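Local atomic coordinates of BpsB (PgaB), Poly-beta-1,6-N-acetyl-D-glucosamine N-deacetylase (Bordetella bronchiseptica RB50, PDB entry 5BU6), a protein that removes acetyl groups from N-acetylglucosamine units of the biofilm polysaccharide poly-beta-1,6-N-acetyl-D-glucosamine, as a nickel-bound family 4 carbohydrate esterase. Residues 164-178 / 185-197. The protein carries 5 engineered substitutions. Sequence-based numbering, arbitrary orientation.
Sequences ANPQGNEQPAASSRQ and RYENDAEYRARVR
R177, Q178 and Y186 bury the most surface where segment 164-178 packs on strand 185-186 and the start of helix 189-211. At R177 the aliphatic part does the touching: CG lies 3.9 Å from Y192 CG, and CD passes 3.5 Å from D189 OD1. The ion pair with D189 is long and purely electrostatic, because the oxygen sits well out of the guanidinium plane and no N-H points at it. Q178 binds by backbone and side chain. Q178 O accepts from E187 N at 2.9 Å, extending the pairing of strands 179-180 and 185-186. Its CG is held between backbone N and carbonyl carbon (chi1 74°), from where the extended chain brings CD over the rim of one R195 guanidinium face, the amide tilted 41° to it, and NE2 gives E187 OE2 a weak bond. The Y186 ring presents its CE1 edge to A164 O at 3.3 Å, while Y179 meets it edge-to-face. Deeper in, R195 grips E187 side-on. Y192 OH donates to A174 O at 2.5 Å, in the carbonyl plane, and also bonds N226. The buried E187 carboxylate is thus probably kept ionised by R195, whose NH1 and NH2 both bond the single carbonyl A173 O, joining helix to loop.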
loop_
_atom_site.group_PDB
_atom_site.type_symbol
_atom_site.label_atom_id
_atom_site.label_comp_id
_atom_site.label_asym_id
_atom_site.label_seq_id
_atom_site.Cartn_x
_atom_site.Cartn_y
_atom_site.Cartn_z
ATOM N N ALA A 164 -0.380 16.253 15.905
ATOM C CA ALA A 164 0.109 15.480 17.037
ATOM C C ALA A 164 0.137 16.273 18.349
ATOM O O ALA A 164 0.044 15.690 19.428
ATOM C CB ALA A 164 1.488 14.959 16.737
ATOM N N ASN A 165 0.291 17.591 18.249
ATOM C CA ASN A 165 0.366 18.454 19.427
ATOM C C ASN A 165 -0.219 19.849 19.142
ATOM O O ASN A 165 -0.448 20.195 17.983
ATOM C CB ASN A 165 1.822 18.556 19.912
ATOM C CG ASN A 165 2.770 19.097 18.850
ATOM O OD1 ASN A 165 2.360 19.774 17.908
ATOM N ND2 ASN A 165 4.054 18.796 19.006
ATOM N N PRO A 166 -0.480 20.646 20.196
ATOM C CA PRO A 166 -1.094 21.961 19.978
ATOM C C PRO A 166 -0.349 22.884 19.012
ATOM O O PRO A 166 -1.020 23.626 18.294
ATOM C CB PRO A 166 -1.107 22.570 21.384
ATOM C CG PRO A 166 -1.255 21.398 22.278
ATOM C CD PRO A 166 -0.479 20.277 21.623
ATOM N N GLN A 167 0.983 22.852 18.988
ATOM C CA GLN A 167 1.730 23.822 18.182
ATOM C C GLN A 167 1.538 23.599 16.682
ATOM O O GLN A 167 1.183 24.533 15.958
ATOM C CB GLN A 167 3.225 23.804 18.525
ATOM C CG GLN A 167 3.813 22.438 18.792
ATOM C CD GLN A 167 3.733 22.050 20.254
ATOM O OE1 GLN A 167 2.659 21.733 20.765
ATOM N NE2 GLN A 167 4.872 22.079 20.937
ATOM N N GLY A 168 1.765 22.377 16.215
ATOM C CA GLY A 168 1.545 22.078 14.811
ATOM C C GLY A 168 2.377 20.952 14.227
ATOM O O GLY A 168 2.350 20.733 13.016
ATOM N N ASN A 169 3.119 20.244 15.073
ATOM C CA ASN A 169 3.906 19.108 14.615
ATOM C C ASN A 169 2.971 18.004 14.138
ATOM O O ASN A 169 1.998 17.676 14.816
ATOM C CB ASN A 169 4.826 18.583 15.721
ATOM C CG ASN A 169 5.791 19.640 16.236
ATOM O OD1 ASN A 169 6.376 19.490 17.308
ATOM N ND2 ASN A 169 5.952 20.716 15.479
ATOM N N GLU A 170 3.262 17.447 12.967
ATOM C CA GLU A 170 2.383 16.451 12.365
ATOM C C GLU A 170 2.902 15.025 12.550
ATOM O O GLU A 170 4.100 14.797 12.702
ATOM C CB GLU A 170 2.189 16.745 10.876
ATOM C CG GLU A 170 1.323 17.963 10.586
ATOM C CD GLU A 170 1.336 18.353 9.117
ATOM O OE1 GLU A 170 1.828 17.555 8.290
ATOM O OE2 GLU A 170 0.861 19.461 8.789
ATOM N N GLN A 171 1.980 14.074 12.549
ATOM C CA GLN A 171 2.311 12.662 12.599
ATOM C C GLN A 171 1.373 11.931 11.638
ATOM O O GLN A 171 0.394 12.510 11.190
ATOM C CB GLN A 171 2.193 12.131 14.032
ATOM C CG GLN A 171 3.376 12.522 14.916
ATOM C CD GLN A 171 3.163 12.190 16.387
ATOM O OE1 GLN A 171 2.116 11.667 16.777
ATOM N NE2 GLN A 171 4.152 12.515 17.215
ATOM N N PRO A 172 1.687 10.670 11.287
ATOM C CA PRO A 172 0.759 9.938 10.407
ATOM C C PRO A 172 -0.645 9.813 11.009
ATOM O O PRO A 172 -0.773 9.611 12.215
ATOM C CB PRO A 172 1.412 8.557 10.271
ATOM C CG PRO A 172 2.869 8.804 10.498
ATOM C CD PRO A 172 2.948 9.940 11.501
ATOM N N ALA A 173 -1.672 9.914 10.172
ATOM C CA ALA A 173 -3.064 9.900 10.630
ATOM C C ALA A 173 -3.474 8.611 11.335
ATOM O O ALA A 173 -4.350 8.634 12.198
ATOM C CB ALA A 173 -4.002 10.147 9.456
ATOM N N ALA A 174 -2.861 7.489 10.963
ATOM C CA ALA A 174 -3.291 6.201 11.511
ATOM C C ALA A 174 -2.651 5.887 12.853
ATOM O O ALA A 174 -3.200 5.126 13.653
ATOM C CB ALA A 174 -2.997 5.070 10.523
ATOM N N SER A 175 -1.491 6.471 13.106
ATOM C CA SER A 175 -0.694 6.076 14.259
ATOM C C SER A 175 -1.032 6.887 15.499
ATOM O O SER A 175 -1.168 6.348 16.595
ATOM C CB SER A 175 0.796 6.222 13.940
ATOM O OG SER A 175 1.152 7.587 13.777
ATOM N N SER A 176 -1.174 8.190 15.317
ATOM C CA SER A 176 -1.276 9.091 16.448
ATOM C C SER A 176 -2.706 9.293 16.924
ATOM O O SER A 176 -3.643 9.326 16.125
ATOM C CB SER A 176 -0.658 10.445 16.087
ATOM O OG SER A 176 -1.240 10.977 14.911
ATOM N N ARG A 177 -2.865 9.419 18.238
ATOM C CA ARG A 177 -4.084 9.989 18.783
ATOM C C ARG A 177 -4.034 11.486 18.498
ATOM O O ARG A 177 -3.189 12.207 19.038
ATOM C CB ARG A 177 -4.219 9.696 20.281
ATOM C CG ARG A 177 -4.785 8.309 20.565
ATOM C CD ARG A 177 -4.726 7.946 22.047
ATOM N NE ARG A 177 -3.353 7.777 22.524
ATOM C CZ ARG A 177 -2.588 6.723 22.255
ATOM N NH1 ARG A 177 -3.051 5.735 21.497
ATOM N NH2 ARG A 177 -1.353 6.659 22.737
ATOM N N GLN A 178 -4.926 11.947 17.629
ATOM C CA GLN A 178 -4.824 13.306 17.119
ATOM C C GLN A 178 -5.375 14.353 18.090
ATOM O O GLN A 178 -6.321 14.108 18.846
ATOM C CB GLN A 178 -5.530 13.428 15.767
ATOM C CG GLN A 178 -7.046 13.437 15.845
ATOM C CD GLN A 178 -7.695 13.667 14.494
ATOM O OE1 GLN A 178 -7.073 14.209 13.578
ATOM N NE2 GLN A 178 -8.954 13.260 14.363
ATOM N N ARG A 185 -8.729 19.012 23.169
ATOM C CA ARG A 185 -8.217 17.778 23.752
ATOM C C ARG A 185 -7.725 16.781 22.692
ATOM O O ARG A 185 -7.977 16.957 21.502
ATOM C CB ARG A 185 -9.302 17.139 24.627
ATOM C CG ARG A 185 -10.433 16.469 23.861
ATOM C CD ARG A 185 -11.569 16.069 24.801
ATOM N NE ARG A 185 -12.393 14.998 24.244
ATOM C CZ ARG A 185 -12.625 13.837 24.853
ATOM N NH1 ARG A 185 -13.386 12.921 24.268
ATOM N NH2 ARG A 185 -12.104 13.591 26.048
ATOM N N TYR A 186 -7.001 15.752 23.128
ATOM C CA TYR A 186 -6.629 14.644 22.246
ATOM C C TYR A 186 -7.816 13.692 22.098
ATOM O O TYR A 186 -8.690 13.642 22.958
ATOM C CB TYR A 186 -5.405 13.878 22.786
ATOM C CG TYR A 186 -4.128 14.693 22.887
ATOM C CD1 TYR A 186 -3.293 14.858 21.787
ATOM C CD2 TYR A 186 -3.759 15.291 24.079
ATOM C CE1 TYR A 186 -2.129 15.611 21.876
ATOM C CE2 TYR A 186 -2.601 16.043 24.178
ATOM C CZ TYR A 186 -1.789 16.201 23.075
ATOM O OH TYR A 186 -0.634 16.952 23.180
ATOM N N GLU A 187 -7.859 12.959 20.990
ATOM C CA GLU A 187 -8.745 11.805 20.870
ATOM C C GLU A 187 -8.468 10.810 21.979
ATOM O O GLU A 187 -7.311 10.527 22.266
ATOM C CB GLU A 187 -8.547 11.096 19.526
ATOM C CG GLU A 187 -9.161 11.796 18.348
ATOM C CD GLU A 187 -9.020 10.986 17.073
ATOM O OE1 GLU A 187 -7.966 10.339 16.893
ATOM O OE2 GLU A 187 -9.969 10.996 16.263
ATOM N N ASN A 188 -9.512 10.256 22.582
ATOM C CA ASN A 188 -9.321 9.150 23.511
ATOM C C ASN A 188 -9.203 7.841 22.732
ATOM O O ASN A 188 -9.350 7.822 21.506
ATOM C CB ASN A 188 -10.466 9.075 24.532
ATOM C CG ASN A 188 -11.819 8.808 23.883
ATOM O OD1 ASN A 188 -11.997 7.820 23.174
ATOM N ND2 ASN A 188 -12.784 9.681 24.146
ATOM N N ASP A 189 -8.946 6.750 23.443
ATOM C CA ASP A 189 -8.712 5.458 22.807
ATOM C C ASP A 189 -9.923 4.970 22.018
ATOM O O ASP A 189 -9.779 4.491 20.900
ATOM C CB ASP A 189 -8.305 4.424 23.858
ATOM C CG ASP A 189 -6.895 4.651 24.376
ATOM O OD1 ASP A 189 -6.040 5.113 23.585
ATOM O OD2 ASP A 189 -6.641 4.371 25.569
ATOM N N ALA A 190 -11.113 5.116 22.589
ATOM C CA ALA A 190 -12.337 4.730 21.895
ATOM C C ALA A 190 -12.543 5.541 20.617
ATOM O O ALA A 190 -12.832 4.975 19.571
ATOM C CB ALA A 190 -13.529 4.881 22.812
ATOM N N GLU A 191 -12.397 6.862 20.705
ATOM C CA GLU A 191 -12.517 7.739 19.532
ATOM C C GLU A 191 -11.497 7.388 18.453
ATOM O O GLU A 191 -11.818 7.315 17.255
ATOM C CB GLU A 191 -12.348 9.206 19.941
ATOM C CG GLU A 191 -13.435 9.737 20.860
ATOM C CD GLU A 191 -13.114 11.120 21.410
ATOM O OE1 GLU A 191 -11.942 11.544 21.330
ATOM O OE2 GLU A 191 -14.037 11.787 21.923
ATOM N N TYR A 192 -10.259 7.172 18.881
ATOM C CA TYR A 192 -9.179 6.831 17.963
ATOM C C TYR A 192 -9.446 5.520 17.225
ATOM O O TYR A 192 -9.356 5.457 15.998
ATOM C CB TYR A 192 -7.866 6.750 18.740
ATOM C CG TYR A 192 -6.721 6.127 18.002
ATOM C CD1 TYR A 192 -6.304 6.614 16.765
ATOM C CD2 TYR A 192 -6.018 5.074 18.564
ATOM C CE1 TYR A 192 -5.228 6.031 16.096
ATOM C CE2 TYR A 192 -4.952 4.502 17.922
ATOM C CZ TYR A 192 -4.557 4.976 16.689
ATOM O OH TYR A 192 -3.481 4.388 16.076
ATOM N N ARG A 193 -9.794 4.481 17.978
ATOM C CA ARG A 193 -10.104 3.180 17.384
ATOM C C ARG A 193 -11.247 3.298 16.392
ATOM O O ARG A 193 -11.175 2.754 15.287
ATOM C CB ARG A 193 -10.464 2.163 18.477
ATOM C CG ARG A 193 -9.267 1.549 19.168
ATOM C CD ARG A 193 -9.683 0.635 20.337
ATOM N NE ARG A 193 -8.552 -0.173 20.768
ATOM C CZ ARG A 193 -8.296 -1.399 20.318
ATOM N NH1 ARG A 193 -9.111 -1.967 19.438
ATOM N NH2 ARG A 193 -7.232 -2.059 20.758
ATOM N N ALA A 194 -12.294 4.013 16.795
ATOM C CA ALA A 194 -13.472 4.224 15.946
ATOM C C ALA A 194 -13.112 4.901 14.618
ATOM O O ALA A 194 -13.574 4.483 13.550
ATOM C CB ALA A 194 -14.511 5.038 16.684
ATOM N N ARG A 195 -12.288 5.945 14.680
ATOM C CA ARG A 195 -11.886 6.641 13.461
ATOM C C ARG A 195 -11.138 5.700 12.522
ATOM O O ARG A 195 -11.474 5.607 11.334
ATOM C CB ARG A 195 -11.033 7.875 13.797
ATOM C CG ARG A 195 -10.519 8.659 12.585
ATOM C CD ARG A 195 -9.871 9.997 13.005
ATOM N NE ARG A 195 -8.736 9.817 13.918
ATOM C CZ ARG A 195 -7.510 9.475 13.527
ATOM N NH1 ARG A 195 -7.251 9.289 12.242
ATOM N NH2 ARG A 195 -6.539 9.327 14.417
ATOM N N VAL A 196 -10.136 4.987 13.032
ATOM C CA VAL A 196 -9.382 4.078 12.176
ATOM C C VAL A 196 -10.260 2.934 11.655
ATOM O O VAL A 196 -10.167 2.567 10.483
ATOM C CB VAL A 196 -8.164 3.485 12.897
ATOM C CG1 VAL A 196 -7.481 2.469 12.022
ATOM C CG2 VAL A 196 -7.193 4.597 13.308
ATOM N N ARG A 197 -11.117 2.374 12.513
ATOM C CA ARG A 197 -12.025 1.312 12.058
ATOM C C ARG A 197 -12.945 1.736 10.919
ATOM O O ARG A 197 -13.042 1.049 9.909
ATOM C CB ARG A 197 -12.892 0.799 13.207
ATOM C CG ARG A 197 -13.479 -0.574 12.915
ATOM C CD ARG A 197 -14.405 -1.027 14.030
ATOM N NE ARG A 197 -13.699 -1.293 15.280
ATOM C CZ ARG A 197 -13.690 -0.475 16.327
ATOM N NH1 ARG A 197 -14.345 0.674 16.276
ATOM N NH2 ARG A 197 -13.026 -0.806 17.430
#